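PDB 4PQG: glycosyltransferase Gtf1 from Streptococcus pneumoniae, which belongs to the GT-B class of glycosyltransferases, holds uridine-5'-diphosphate in a pocket and carries an extended antiparallel beta-sheet domain. Local coordinates for residues 53-58 and 83-88; 77-82 and 174-179; 131-136 and 148-153. One frame throughout, in Å; residues are numbered along the deposited sequence.

Contact 1: 53-58 and 83-88; sequences ADNIQH and APTSVT
The side-chain amide nitrogen of Asn-55 is gripped by two acceptors of the 83-88 loop: ND2 donates to Ala-83 O at 2.8 Å and, along a straighter line close to its amide plane, to Thr-85 OG1 at 3.1 Å. That hydroxyl also bonds to Phe-150 O, so the threonine passes the link on to the beta-sheet domain. The oxygen of the same amide turns back on its own chain, where Asn-55 OD1 accepts from Gln-57 N at 3.0 Å, the donor standing well above the carbonyl plane. Asn-55 is therefore the N-cap of helix 56-63, and one amide, its rotation fixed by bonds at both ends, caps the helix while tying it to the loop. The His-58 ring has Asn-55 CB over the centre of one face, 3.5 Å above its plane. His-58 NE2 accepts from Thr-85 N at 3.0 Å in an almost straight bond (176°), consistent with a neutral ring protonated at ND1. Gln-57, bent at chi2 (-80°), lies against the peptide between Ala-83 and Pro-84, with OE1 3.3 Å from Pro-84 CA; its NE2 bonds to Asp-67. The 83-88 loop thus runs between the start of helix 56-63 and the end of strand 143-150; Ser-86 bonds through its backbone to Ser-151, and Val-87 to Ser-151 and Val-133, just before helix 89-93 begins.

Contact 2: 77-82 and 174-179; sequences FTDIKI and FYNEDG
This is a partly buried contact between a loop and a turn, where the irregular chain after helix 73-76 meets the end of strand 166-175, and its polar centre is an exchange between Asp-79 and the pair Asn-176 and Glu-177. Asp-79 N donates to Asn-176 OD1 at 2.9 Å, approaching from above the plane of that carbonyl. In return Glu-177 N gives its hydrogen to Asp-79 OD1 at 2.7 Å, almost straight and on the syn lone pair. A chi1 of 71° puts Asp-79 CG between the backbone N and the carbonyl carbon and turns OD1 to this N-H; the carboxylate crosses the Asn-176 side chain at about a right angle, the two flat groups 40° apart. A water bonded to Asp-79 OD2 accepts from Asp-178 N, so the carboxylate serves, directly and through the water, the backbone nitrogens of Glu-177 and Asp-178, the two central residues of a type I beta turn, 176-179. This turn leads from strand 166-175 towards its antiparallel neighbour 181-188; its last residue, Gly-179, has a positive phi at which a CB would run into the carbonyl O of Asp-178. The facing loop has a turn of its own, an ST turn in which Thr-78 OG1 accepts from Ile-80 N at 3.2 Å; the same hydroxyl donates to Asn-75 O. Apolar atoms complete the contact: Thr-78 CB and Ile-80 CD1 each come within 3.3 Å of Tyr-175 O, and Thr-78 CG2 rests against Phe-174 CB. Ile-80 CG1 packs on Glu-177 CG at 3.9 Å, while the glutamate carboxylate reaches on to Tyr-152 OH.

Contact 3: 131-136 and 148-153; sequences DLVQHA and DYFSYT
Val-133 meets Phe-150 just before a sharp bend at Gln-134, beyond which strands 133-140 and 143-150 pair as an antiparallel beta hairpin within the large sheet. The valine carbonyl oxygen lies against the phenylalanine, Val-133 O to Phe-150 CB 3.5 Å, and is buried there without a polar partner. At the bend, Gln-134 O still accepts from Phe-150 N at 2.9 Å. The glutamine side chain, bent at chi2 (-86°), brings NE2 near the edge of the Tyr-149 ring; NE2 bonds to Leu-52 O and to a water that donates to Phe-150 O. His-135 and Tyr-149 form a non-hydrogen-bonded pair, with His-135 CB pressed to 3.3 Å from Tyr-149 CD1. Their side chains run alongside each other, the rings near parallel but offset, with little overlap; Tyr-124 stacks on the histidine, and Tyr-149 OH bonds to Glu-158. Ala-136 then makes a hydrogen-bonded pair with Asp-148, each backbone N donating to the other's O. Asp-148 OD1 hydrogen-bonds to Ser-157, and OD2 forms salt bridges with Arg-146 and Arg-154. The methyl of Ala-136 comes in the plane of the Phe-150 ring, at its edge, with Ala-136 CB 4.0 Å from Phe-150 CE2.

Contact 3 is the buried member, with no exposed residue among those that touch, a pairing inside the large antiparallel sheet in which backbone bonds dominate and aromatic side chains fill in. Contacts 1 and 2 are partly buried, each with an exposed member, Pro-84 and Glu-177, and attach parts of one connection, between helices 73-76 and 89-93, to its surroundings: contact 1 mainly through an amide and an imidazole at a helix start, contact 2 through a carboxylate and an amide at a turn. Thr-85 CG2 packs on Val-133 O between contacts 1 and 3. Tyr-152 OH joins contacts 2 and 3 by a bond with Lys-81 N. Ile-82 packs on Gln-57, bringing contacts 1 and 2 together by apolar touch.

Contact 1: 53-58 and 83-88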
ATOM      1  N   ALA A  53      -4.360  -8.653 -12.858  1.00 18.28           N
ATOM      2  CA  ALA A  53      -5.740  -8.145 -12.853  1.00 19.50           C
ATOM      3  C   ALA A  53      -5.776  -6.708 -13.365  1.00 19.96           C
ATOM      4  O   ALA A  53      -6.767  -6.265 -13.968  1.00 20.84           O
ATOM      5  CB  ALA A  53      -6.325  -8.235 -11.450  1.00 19.89           C
ATOM      6  N   ASP A  54      -4.682  -5.990 -13.104  1.00 19.74           N
ATOM      7  CA  ASP A  54      -4.463  -4.650 -13.626  1.00 21.02           C
ATOM      8  C   ASP A  54      -3.103  -4.572 -14.279  1.00 20.32           C
ATOM      9  O   ASP A  54      -2.210  -5.334 -13.918  1.00 19.92           O
ATOM     10  CB  ASP A  54      -4.461  -3.651 -12.469  1.00 22.65           C
ATOM     11  CG  ASP A  54      -5.832  -3.467 -11.866  1.00 24.38           C
ATOM     12  OD1 ASP A  54      -6.674  -2.842 -12.533  1.00 24.99           O
ATOM     13  OD2 ASP A  54      -6.057  -3.973 -10.755  1.00 25.27           O
ATOM     14  N   ASN A  55      -2.939  -3.628 -15.203  1.00 19.42           N
ATOM     15  CA  ASN A  55      -1.616  -3.214 -15.645  1.00 19.47           C
ATOM     16  C   ASN A  55      -0.911  -2.543 -14.453  1.00 19.74           C
ATOM     17  O   ASN A  55      -1.405  -1.556 -13.932  1.00 18.22           O
ATOM     18  CB  ASN A  55      -1.743  -2.227 -16.819  1.00 20.21           C
ATOM     19  CG  ASN A  55      -0.396  -1.762 -17.356  1.00 20.68           C
ATOM     20  OD1 ASN A  55       0.641  -1.903 -16.700  1.00 19.34           O
ATOM     21  ND2 ASN A  55      -0.409  -1.204 -18.574  1.00 20.89           N
ATOM     22  N   ILE A  56       0.239  -3.071 -14.021  1.00 19.40           N
ATOM     23  CA  ILE A  56       0.905  -2.525 -12.841  1.00 19.43           C
ATOM     24  C   ILE A  56       1.199  -1.015 -12.962  1.00 20.37           C
ATOM     25  O   ILE A  56       1.181  -0.289 -11.965  1.00 19.05           O
ATOM     26  CB  ILE A  56       2.167  -3.354 -12.420  1.00 20.18           C
ATOM     27  CG1 ILE A  56       2.555  -3.034 -10.960  1.00 19.93           C
ATOM     28  CG2 ILE A  56       3.328  -3.154 -13.404  1.00 19.44           C
ATOM     29  CD1 ILE A  56       3.735  -3.822 -10.411  1.00 20.40           C
ATOM     30  N   GLN A  57       1.437  -0.541 -14.188  1.00 20.34           N
ATOM     31  CA  GLN A  57       1.712   0.865 -14.419  1.00 20.77           C
ATOM     32  C   GLN A  57       0.511   1.729 -14.000  1.00 20.42           C
ATOM     33  O   GLN A  57       0.675   2.837 -13.486  1.00 21.31           O
ATOM     34  CB  GLN A  57       2.065   1.116 -15.890  1.00 20.40           C
ATOM     35  CG  GLN A  57       2.561   2.538 -16.164  1.00 19.58           C
ATOM     36  CD  GLN A  57       1.431   3.542 -16.282  1.00 19.70           C
ATOM     37  OE1 GLN A  57       0.289   3.168 -16.512  1.00 20.48           O
ATOM     38  NE2 GLN A  57       1.747   4.829 -16.122  1.00 19.53           N
ATOM     39  N   HIS A  58      -0.692   1.237 -14.235  1.00 20.67           N
ATOM     40  CA  HIS A  58      -1.883   1.991 -13.831  1.00 20.92           C
ATOM     41  C   HIS A  58      -1.894   2.208 -12.343  1.00 21.00           C
ATOM     42  O   HIS A  58      -2.258   3.280 -11.865  1.00 21.27           O
ATOM     43  CB  HIS A  58      -3.147   1.285 -14.279  1.00 20.24           C
ATOM     44  CG  HIS A  58      -3.251   1.111 -15.766  1.00 20.55           C
ATOM     45  ND1 HIS A  58      -4.148   0.292 -16.329  1.00 20.38           N
ATOM     46  CD2 HIS A  58      -2.518   1.675 -16.813  1.00 21.68           C
ATOM     47  CE1 HIS A  58      -4.013   0.345 -17.672  1.00 20.93           C
ATOM     48  NE2 HIS A  58      -3.016   1.183 -17.962  1.00 20.38           N
ATOM     49  N   ALA A  83       4.594   0.699 -18.766  1.00 21.76           N
ATOM     50  CA  ALA A  83       3.843   1.657 -19.592  1.00 21.36           C
ATOM     51  C   ALA A  83       2.330   1.497 -19.421  1.00 20.62           C
ATOM     52  O   ALA A  83       1.868   0.434 -19.066  1.00 20.82           O
ATOM     53  CB  ALA A  83       4.222   1.482 -21.060  1.00 21.36           C
ATOM     54  N   PRO A  84       1.553   2.559 -19.689  1.00 22.49           N
ATOM     55  CA  PRO A  84       0.093   2.447 -19.698  1.00 22.04           C
ATOM     56  C   PRO A  84      -0.411   1.522 -20.804  1.00 22.47           C
ATOM     57  O   PRO A  84       0.295   1.326 -21.802  1.00 24.64           O
ATOM     58  CB  PRO A  84      -0.375   3.879 -19.991  1.00 22.60           C
ATOM     59  CG  PRO A  84       0.780   4.766 -19.654  1.00 22.80           C
ATOM     60  CD  PRO A  84       2.012   3.951 -19.886  1.00 22.52           C
ATOM     61  N   THR A  85      -1.606   0.964 -20.629  1.00 21.77           N
ATOM     62  CA  THR A  85      -2.265   0.187 -21.674  1.00 22.44           C
ATOM     63  C   THR A  85      -2.692   1.127 -22.795  1.00 24.10           C
ATOM     64  O   THR A  85      -3.367   2.126 -22.545  1.00 22.58           O
ATOM     65  CB  THR A  85      -3.490  -0.607 -21.154  1.00 22.60           C
ATOM     66  OG1 THR A  85      -3.061  -1.601 -20.207  1.00 22.20           O
ATOM     67  CG2 THR A  85      -4.222  -1.306 -22.305  1.00 20.81           C
ATOM     68  N   SER A  86      -2.271   0.819 -24.021  1.00 24.69           N
ATOM     69  CA  SER A  86      -2.686   1.600 -25.192  1.00 26.19           C
ATOM     70  C   SER A  86      -3.166   0.715 -26.338  1.00 27.74           C
ATOM     71  O   SER A  86      -3.595   1.214 -27.375  1.00 28.83           O
ATOM     72  CB  SER A  86      -1.568   2.526 -25.653  1.00 26.32           C
ATOM     73  OG  SER A  86      -0.381   1.801 -25.895  1.00 27.73           O
ATOM     74  N   VAL A  87      -3.123  -0.603 -26.132  1.00 27.91           N
ATOM     75  CA  VAL A  87      -3.662  -1.563 -27.089  1.00 27.94           C
ATOM     76  C   VAL A  87      -5.194  -1.438 -27.206  1.00 27.85           C
ATOM     77  O   VAL A  87      -5.893  -1.360 -26.198  1.00 25.40           O
ATOM     78  CB  VAL A  87      -3.249  -2.991 -26.684  1.00 27.66           C
ATOM     79  CG1 VAL A  87      -3.994  -4.033 -27.488  1.00 30.14           C
ATOM     80  CG2 VAL A  87      -1.742  -3.166 -26.851  1.00 27.48           C
ATOM     81  N   THR A  88      -5.701  -1.437 -28.441  1.00 28.48           N
ATOM     82  CA  THR A  88      -7.144  -1.311 -28.708  1.00 28.64           C
ATOM     83  C   THR A  88      -7.811  -2.660 -28.950  1.00 28.25           C
ATOM     84  O   THR A  88      -7.128  -3.663 -29.121  1.00 27.21           O
ATOM     85  CB  THR A  88      -7.421  -0.454 -29.954  1.00 28.76           C
ATOM     86  OG1 THR A  88      -6.823  -1.075 -31.098  1.00 28.92           O
ATOM     87  CG2 THR A  88      -6.871   0.950 -29.792  1.00 28.10           C
TER
HETATM   88  O   HOH W   1       3.315  -2.192 -17.498  1.00 20.29           O

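Contact 2: 77-82 and 174-179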
ATOM      1  N   PHE A  77      12.902  -9.130 -16.727  1.00 20.41           N
ATOM      2  CA  PHE A  77      13.677  -9.986 -17.600  1.00 21.27           C
ATOM      3  C   PHE A  77      13.353  -9.790 -19.082  1.00 20.00           C
ATOM      4  O   PHE A  77      13.934 -10.457 -19.929  1.00 20.76           O
ATOM      5  CB  PHE A  77      13.459 -11.456 -17.223  1.00 22.16           C
ATOM      6  CG  PHE A  77      13.821 -11.788 -15.798  1.00 23.22           C
ATOM      7  CD1 PHE A  77      15.119 -12.145 -15.465  1.00 24.34           C
ATOM      8  CD2 PHE A  77      12.851 -11.778 -14.796  1.00 24.52           C
ATOM      9  CE1 PHE A  77      15.465 -12.477 -14.155  1.00 25.00           C
ATOM     10  CE2 PHE A  77      13.183 -12.103 -13.481  1.00 24.81           C
ATOM     11  CZ  PHE A  77      14.494 -12.459 -13.159  1.00 25.24           C
ATOM     12  N   THR A  78      12.386  -8.937 -19.400  1.00 18.68           N
ATOM     13  CA  THR A  78      12.026  -8.694 -20.779  1.00 18.24           C
ATOM     14  C   THR A  78      12.434  -7.273 -21.165  1.00 19.16           C
ATOM     15  O   THR A  78      12.891  -6.489 -20.323  1.00 18.70           O
ATOM     16  CB  THR A  78      10.502  -8.873 -21.046  1.00 17.99           C
ATOM     17  OG1 THR A  78       9.792  -7.690 -20.652  1.00 17.38           O
ATOM     18  CG2 THR A  78       9.932 -10.121 -20.312  1.00 18.01           C
ATOM     19  N   ASP A  79      12.233  -6.925 -22.427  1.00 20.11           N
ATOM     20  CA  ASP A  79      12.539  -5.570 -22.873  1.00 20.85           C
ATOM     21  C   ASP A  79      11.289  -4.701 -23.025  1.00 21.30           C
ATOM     22  O   ASP A  79      11.368  -3.601 -23.567  1.00 20.63           O
ATOM     23  CB  ASP A  79      13.351  -5.610 -24.174  1.00 22.36           C
ATOM     24  CG  ASP A  79      12.534  -6.064 -25.376  1.00 23.06           C
ATOM     25  OD1 ASP A  79      11.303  -6.307 -25.289  1.00 23.29           O
ATOM     26  OD2 ASP A  79      13.137  -6.187 -26.452  1.00 24.79           O
ATOM     27  N   ILE A  80      10.138  -5.186 -22.548  1.00 20.95           N
ATOM     28  CA  ILE A  80       8.911  -4.365 -22.537  1.00 20.71           C
ATOM     29  C   ILE A  80       8.955  -3.415 -21.342  1.00 22.33           C
ATOM     30  O   ILE A  80       9.149  -3.852 -20.190  1.00 22.15           O
ATOM     31  CB  ILE A  80       7.623  -5.217 -22.528  1.00 20.37           C
ATOM     32  CG1 ILE A  80       7.527  -6.011 -23.841  1.00 18.99           C
ATOM     33  CG2 ILE A  80       6.387  -4.340 -22.251  1.00 19.04           C
ATOM     34  CD1 ILE A  80       6.304  -6.897 -23.981  1.00 18.98           C
ATOM     35  N   LYS A  81       8.823  -2.119 -21.620  1.00 22.55           N
ATOM     36  CA  LYS A  81       8.923  -1.099 -20.580  1.00 23.42           C
ATOM     37  C   LYS A  81       7.612  -0.979 -19.801  1.00 22.78           C
ATOM     38  O   LYS A  81       6.532  -1.180 -20.362  1.00 20.45           O
ATOM     39  CB  LYS A  81       9.283   0.270 -21.180  1.00 25.97           C
ATOM     40  CG  LYS A  81      10.575   0.311 -21.988  1.00 29.04           C
ATOM     41  CD  LYS A  81      11.773  -0.214 -21.207  1.00 32.04           C
ATOM     42  CE  LYS A  81      12.994  -0.304 -22.112  1.00 34.58           C
ATOM     43  NZ  LYS A  81      14.037  -1.205 -21.541  1.00 38.23           N
ATOM     44  N   ILE A  82       7.722  -0.641 -18.516  1.00 22.28           N
ATOM     45  CA  ILE A  82       6.569  -0.257 -17.707  1.00 22.64           C
ATOM     46  C   ILE A  82       5.865   0.896 -18.418  1.00 22.77           C
ATOM     47  O   ILE A  82       6.472   1.942 -18.640  1.00 24.68           O
ATOM     48  CB  ILE A  82       7.001   0.181 -16.284  1.00 22.87           C
ATOM     49  CG1 ILE A  82       7.678  -0.981 -15.531  1.00 23.72           C
ATOM     50  CG2 ILE A  82       5.816   0.721 -15.486  1.00 22.89           C
ATOM     51  CD1 ILE A  82       6.765  -2.172 -15.270  1.00 22.69           C
ATOM     52  N   PHE A 174       6.029 -14.859 -20.725  1.00 15.98           N
ATOM     53  CA  PHE A 174       6.311 -13.423 -20.836  1.00 16.21           C
ATOM     54  C   PHE A 174       7.088 -13.133 -22.115  1.00 16.01           C
ATOM     55  O   PHE A 174       7.988 -13.904 -22.489  1.00 16.52           O
ATOM     56  CB  PHE A 174       7.025 -12.892 -19.578  1.00 15.47           C
ATOM     57  CG  PHE A 174       6.105 -12.768 -18.386  1.00 16.46           C
ATOM     58  CD1 PHE A 174       5.508 -11.548 -18.076  1.00 16.87           C
ATOM     59  CD2 PHE A 174       5.784 -13.882 -17.610  1.00 17.02           C
ATOM     60  CE1 PHE A 174       4.624 -11.438 -17.012  1.00 17.32           C
ATOM     61  CE2 PHE A 174       4.911 -13.777 -16.537  1.00 17.35           C
ATOM     62  CZ  PHE A 174       4.324 -12.548 -16.238  1.00 17.22           C
ATOM     63  N   TYR A 175       6.740 -12.023 -22.762  1.00 16.64           N
ATOM     64  CA  TYR A 175       7.252 -11.677 -24.090  1.00 17.75           C
ATOM     65  C   TYR A 175       8.141 -10.438 -24.104  1.00 18.49           C
ATOM     66  O   TYR A 175       8.075  -9.575 -23.192  1.00 17.33           O
ATOM     67  CB  TYR A 175       6.094 -11.435 -25.064  1.00 19.24           C
ATOM     68  CG  TYR A 175       5.198 -12.631 -25.208  1.00 21.18           C
ATOM     69  CD1 TYR A 175       5.501 -13.639 -26.115  1.00 21.01           C
ATOM     70  CD2 TYR A 175       4.034 -12.747 -24.432  1.00 22.66           C
ATOM     71  CE1 TYR A 175       4.695 -14.752 -26.240  1.00 22.66           C
ATOM     72  CE2 TYR A 175       3.208 -13.851 -24.551  1.00 24.44           C
ATOM     73  CZ  TYR A 175       3.555 -14.855 -25.452  1.00 25.89           C
ATOM     74  OH  TYR A 175       2.751 -15.964 -25.577  1.00 28.50           O
ATOM     75  N   ASN A 176       8.966 -10.368 -25.153  1.00 17.90           N
ATOM     76  CA  ASN A 176       9.632  -9.127 -25.543  1.00 18.43           C
ATOM     77  C   ASN A 176       8.743  -8.311 -26.484  1.00 18.46           C
ATOM     78  O   ASN A 176       7.721  -8.808 -26.967  1.00 17.74           O
ATOM     79  CB  ASN A 176      10.977  -9.433 -26.230  1.00 18.34           C
ATOM     80  CG  ASN A 176      12.090  -9.734 -25.243  1.00 18.91           C
ATOM     81  OD1 ASN A 176      12.047  -9.341 -24.077  1.00 18.44           O
ATOM     82  ND2 ASN A 176      13.106 -10.437 -25.713  1.00 20.97           N
ATOM     83  N   GLU A 177       9.141  -7.066 -26.759  1.00 19.54           N
ATOM     84  CA  GLU A 177       8.395  -6.193 -27.679  1.00 22.84           C
ATOM     85  C   GLU A 177       8.067  -6.815 -29.033  1.00 23.55           C
ATOM     86  O   GLU A 177       6.959  -6.629 -29.549  1.00 24.01           O
ATOM     87  CB  GLU A 177       9.144  -4.885 -27.925  1.00 24.48           C
ATOM     88  CG  GLU A 177       9.151  -3.948 -26.739  1.00 26.26           C
ATOM     89  CD  GLU A 177       9.743  -2.597 -27.094  1.00 29.85           C
ATOM     90  OE1 GLU A 177      10.568  -2.514 -28.033  1.00 31.37           O
ATOM     91  OE2 GLU A 177       9.378  -1.609 -26.437  1.00 29.81           O
ATOM     92  N   ASP A 178       9.009  -7.571 -29.590  1.00 23.89           N
ATOM     93  CA  ASP A 178       8.844  -8.120 -30.941  1.00 25.03           C
ATOM     94  C   ASP A 178       7.955  -9.362 -30.986  1.00 24.84           C
ATOM     95  O   ASP A 178       7.791  -9.955 -32.046  1.00 23.82           O
ATOM     96  CB  ASP A 178      10.205  -8.414 -31.591  1.00 26.05           C
ATOM     97  CG  ASP A 178      10.992  -9.478 -30.852  1.00 28.15           C
ATOM     98  OD1 ASP A 178      10.468 -10.100 -29.896  1.00 27.08           O
ATOM     99  OD2 ASP A 178      12.169  -9.677 -31.219  1.00 30.90           O
ATOM    100  N   GLY A 179       7.397  -9.755 -29.836  1.00 24.13           N
ATOM    101  CA  GLY A 179       6.488 -10.899 -29.781  1.00 22.95           C
ATOM    102  C   GLY A 179       7.165 -12.239 -29.498  1.00 22.52           C
ATOM    103  O   GLY A 179       6.489 -13.268 -29.408  1.00 23.18           O
TER
HETATM  104  O   HOH W   2      15.038  -9.538 -23.036  1.00 38.33           O
HETATM  105  O   HOH W   3      11.966  -7.208 -28.739  1.00 20.57           O

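Contact 3: 131-136 and 148-153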
ATOM      1  N   ASP A 131     -11.822   2.280 -26.054  1.00 35.16           N
ATOM      2  CA  ASP A 131     -11.558   0.974 -26.649  1.00 35.44           C
ATOM      3  C   ASP A 131     -10.173   0.391 -26.279  1.00 33.05           C
ATOM      4  O   ASP A 131      -9.666  -0.496 -26.973  1.00 31.82           O
ATOM      5  CB  ASP A 131     -11.790   1.001 -28.174  1.00 38.40           C
ATOM      6  CG  ASP A 131     -10.684   1.714 -28.939  1.00 40.94           C
ATOM      7  OD1 ASP A 131      -9.866   2.447 -28.330  1.00 42.97           O
ATOM      8  OD2 ASP A 131     -10.634   1.537 -30.172  1.00 44.37           O
ATOM      9  N   LEU A 132      -9.578   0.882 -25.189  1.00 30.57           N
ATOM     10  CA  LEU A 132      -8.303   0.342 -24.686  1.00 28.46           C
ATOM     11  C   LEU A 132      -8.543  -0.970 -23.929  1.00 26.80           C
ATOM     12  O   LEU A 132      -9.478  -1.062 -23.117  1.00 26.65           O
ATOM     13  CB  LEU A 132      -7.578   1.375 -23.807  1.00 30.32           C
ATOM     14  CG  LEU A 132      -7.306   2.765 -24.418  1.00 32.04           C
ATOM     15  CD1 LEU A 132      -6.690   3.716 -23.397  1.00 33.96           C
ATOM     16  CD2 LEU A 132      -6.427   2.699 -25.662  1.00 32.69           C
ATOM     17  N   VAL A 133      -7.719  -1.989 -24.201  1.00 24.02           N
ATOM     18  CA  VAL A 133      -7.943  -3.337 -23.656  1.00 23.05           C
ATOM     19  C   VAL A 133      -6.786  -3.804 -22.767  1.00 22.73           C
ATOM     20  O   VAL A 133      -5.664  -3.968 -23.239  1.00 21.70           O
ATOM     21  CB  VAL A 133      -8.195  -4.380 -24.758  1.00 23.44           C
ATOM     22  CG1 VAL A 133      -8.478  -5.750 -24.145  1.00 23.20           C
ATOM     23  CG2 VAL A 133      -9.366  -3.956 -25.645  1.00 23.60           C
ATOM     24  N   GLN A 134      -7.094  -4.022 -21.490  1.00 21.87           N
ATOM     25  CA  GLN A 134      -6.105  -4.346 -20.456  1.00 22.52           C
ATOM     26  C   GLN A 134      -5.723  -5.822 -20.584  1.00 20.86           C
ATOM     27  O   GLN A 134      -4.550  -6.161 -20.520  1.00 19.31           O
ATOM     28  CB  GLN A 134      -6.670  -4.005 -19.055  1.00 23.07           C
ATOM     29  CG  GLN A 134      -5.770  -4.293 -17.855  1.00 24.74           C
ATOM     30  CD  GLN A 134      -5.884  -5.735 -17.358  1.00 25.72           C
ATOM     31  OE1 GLN A 134      -6.975  -6.332 -17.388  1.00 26.63           O
ATOM     32  NE2 GLN A 134      -4.762  -6.304 -16.894  1.00 21.38           N
ATOM     33  N   HIS A 135      -6.723  -6.681 -20.761  1.00 20.84           N
ATOM     34  CA  HIS A 135      -6.498  -8.104 -21.040  1.00 20.82           C
ATOM     35  C   HIS A 135      -7.671  -8.712 -21.762  1.00 20.30           C
ATOM     36  O   HIS A 135      -8.754  -8.127 -21.779  1.00 19.92           O
ATOM     37  CB  HIS A 135      -6.117  -8.880 -19.772  1.00 22.30           C
ATOM     38  CG  HIS A 135      -7.273  -9.244 -18.880  1.00 24.63           C
ATOM     39  ND1 HIS A 135      -7.769  -8.402 -17.962  1.00 26.50           N
ATOM     40  CD2 HIS A 135      -7.982 -10.437 -18.741  1.00 27.44           C
ATOM     41  CE1 HIS A 135      -8.757  -9.004 -17.282  1.00 26.33           C
ATOM     42  NE2 HIS A 135      -8.881 -10.256 -17.752  1.00 27.39           N
ATOM     43  N   ALA A 136      -7.455  -9.875 -22.376  1.00 19.56           N
ATOM     44  CA  ALA A 136      -8.459 -10.551 -23.214  1.00 19.77           C
ATOM     45  C   ALA A 136      -8.412 -12.040 -22.966  1.00 19.96           C
ATOM     46  O   ALA A 136      -7.340 -12.593 -22.681  1.00 19.64           O
ATOM     47  CB  ALA A 136      -8.205 -10.273 -24.687  1.00 19.58           C
ATOM     48  N   ASP A 148      -4.475 -13.108 -22.662  1.00 18.09           N
ATOM     49  CA  ASP A 148      -3.382 -12.214 -23.007  1.00 18.07           C
ATOM     50  C   ASP A 148      -3.530 -10.929 -22.202  1.00 17.84           C
ATOM     51  O   ASP A 148      -4.655 -10.504 -21.920  1.00 17.26           O
ATOM     52  CB  ASP A 148      -3.417 -11.861 -24.489  1.00 17.66           C
ATOM     53  CG  ASP A 148      -3.000 -13.010 -25.397  1.00 18.92           C
ATOM     54  OD1 ASP A 148      -2.474 -14.042 -24.923  1.00 18.77           O
ATOM     55  OD2 ASP A 148      -3.188 -12.855 -26.612  1.00 18.25           O
ATOM     56  N   TYR A 149      -2.389 -10.330 -21.852  1.00 17.21           N
ATOM     57  CA  TYR A 149      -2.309  -9.113 -21.050  1.00 17.33           C
ATOM     58  C   TYR A 149      -1.507  -8.044 -21.804  1.00 17.64           C
ATOM     59  O   TYR A 149      -0.432  -8.345 -22.311  1.00 16.63           O
ATOM     60  CB  TYR A 149      -1.649  -9.439 -19.711  1.00 16.37           C
ATOM     61  CG  TYR A 149      -2.481 -10.407 -18.898  1.00 16.55           C
ATOM     62  CD1 TYR A 149      -3.469  -9.940 -18.026  1.00 16.68           C
ATOM     63  CD2 TYR A 149      -2.328 -11.794 -19.042  1.00 16.71           C
ATOM     64  CE1 TYR A 149      -4.275 -10.832 -17.316  1.00 16.61           C
ATOM     65  CE2 TYR A 149      -3.121 -12.686 -18.324  1.00 16.55           C
ATOM     66  CZ  TYR A 149      -4.090 -12.190 -17.467  1.00 16.89           C
ATOM     67  OH  TYR A 149      -4.860 -13.057 -16.736  1.00 16.70           O
ATOM     68  N   PHE A 150      -2.016  -6.805 -21.844  1.00 18.14           N
ATOM     69  CA  PHE A 150      -1.500  -5.755 -22.748  1.00 18.68           C
ATOM     70  C   PHE A 150      -1.118  -4.443 -22.058  1.00 19.90           C
ATOM     71  O   PHE A 150      -1.819  -3.982 -21.133  1.00 19.80           O
ATOM     72  CB  PHE A 150      -2.537  -5.423 -23.843  1.00 19.39           C
ATOM     73  CG  PHE A 150      -3.054  -6.624 -24.592  1.00 19.84           C
ATOM     74  CD1 PHE A 150      -2.338  -7.169 -25.662  1.00 20.31           C
ATOM     75  CD2 PHE A 150      -4.271  -7.198 -24.246  1.00 20.12           C
ATOM     76  CE1 PHE A 150      -2.822  -8.269 -26.359  1.00 19.85           C
ATOM     77  CE2 PHE A 150      -4.756  -8.303 -24.931  1.00 20.76           C
ATOM     78  CZ  PHE A 150      -4.031  -8.839 -25.991  1.00 20.48           C
ATOM     79  N   SER A 151      -0.007  -3.849 -22.508  1.00 20.05           N
ATOM     80  CA  SER A 151       0.356  -2.447 -22.185  1.00 19.91           C
ATOM     81  C   SER A 151       0.345  -1.720 -23.533  1.00 20.11           C
ATOM     82  O   SER A 151      -0.730  -1.461 -24.057  1.00 20.64           O
ATOM     83  CB  SER A 151       1.705  -2.332 -21.463  1.00 19.80           C
ATOM     84  OG  SER A 151       2.748  -3.011 -22.158  1.00 20.97           O
ATOM     85  N   TYR A 152       1.510  -1.458 -24.126  1.00 19.57           N
ATOM     86  CA  TYR A 152       1.549  -0.996 -25.534  1.00 20.11           C
ATOM     87  C   TYR A 152       1.640  -2.178 -26.509  1.00 20.48           C
ATOM     88  O   TYR A 152       1.486  -2.007 -27.716  1.00 19.63           O
ATOM     89  CB  TYR A 152       2.674   0.011 -25.779  1.00 18.98           C
ATOM     90  CG  TYR A 152       4.084  -0.461 -25.421  1.00 19.73           C
ATOM     91  CD1 TYR A 152       4.940  -1.008 -26.391  1.00 19.51           C
ATOM     92  CD2 TYR A 152       4.577  -0.315 -24.124  1.00 19.89           C
ATOM     93  CE1 TYR A 152       6.232  -1.418 -26.055  1.00 19.95           C
ATOM     94  CE2 TYR A 152       5.866  -0.711 -23.784  1.00 19.91           C
ATOM     95  CZ  TYR A 152       6.693  -1.256 -24.748  1.00 19.70           C
ATOM     96  OH  TYR A 152       7.968  -1.645 -24.365  1.00 19.42           O
ATOM     97  N   THR A 153       1.900  -3.370 -25.964  1.00 19.67           N
ATOM     98  CA  THR A 153       1.818  -4.625 -26.712  1.00 19.79           C
ATOM     99  C   THR A 153       1.516  -5.733 -25.701  1.00 19.73           C
ATOM    100  O   THR A 153       1.472  -5.472 -24.497  1.00 19.31           O
ATOM    101  CB  THR A 153       3.110  -4.923 -27.505  1.00 20.88           C
ATOM    102  OG1 THR A 153       2.887  -6.028 -28.386  1.00 22.15           O
ATOM    103  CG2 THR A 153       4.286  -5.224 -26.573  1.00 20.77           C
TER
HETATM  104  O   HOH W   4      -2.442  -5.158 -18.403  1.00 24.55           O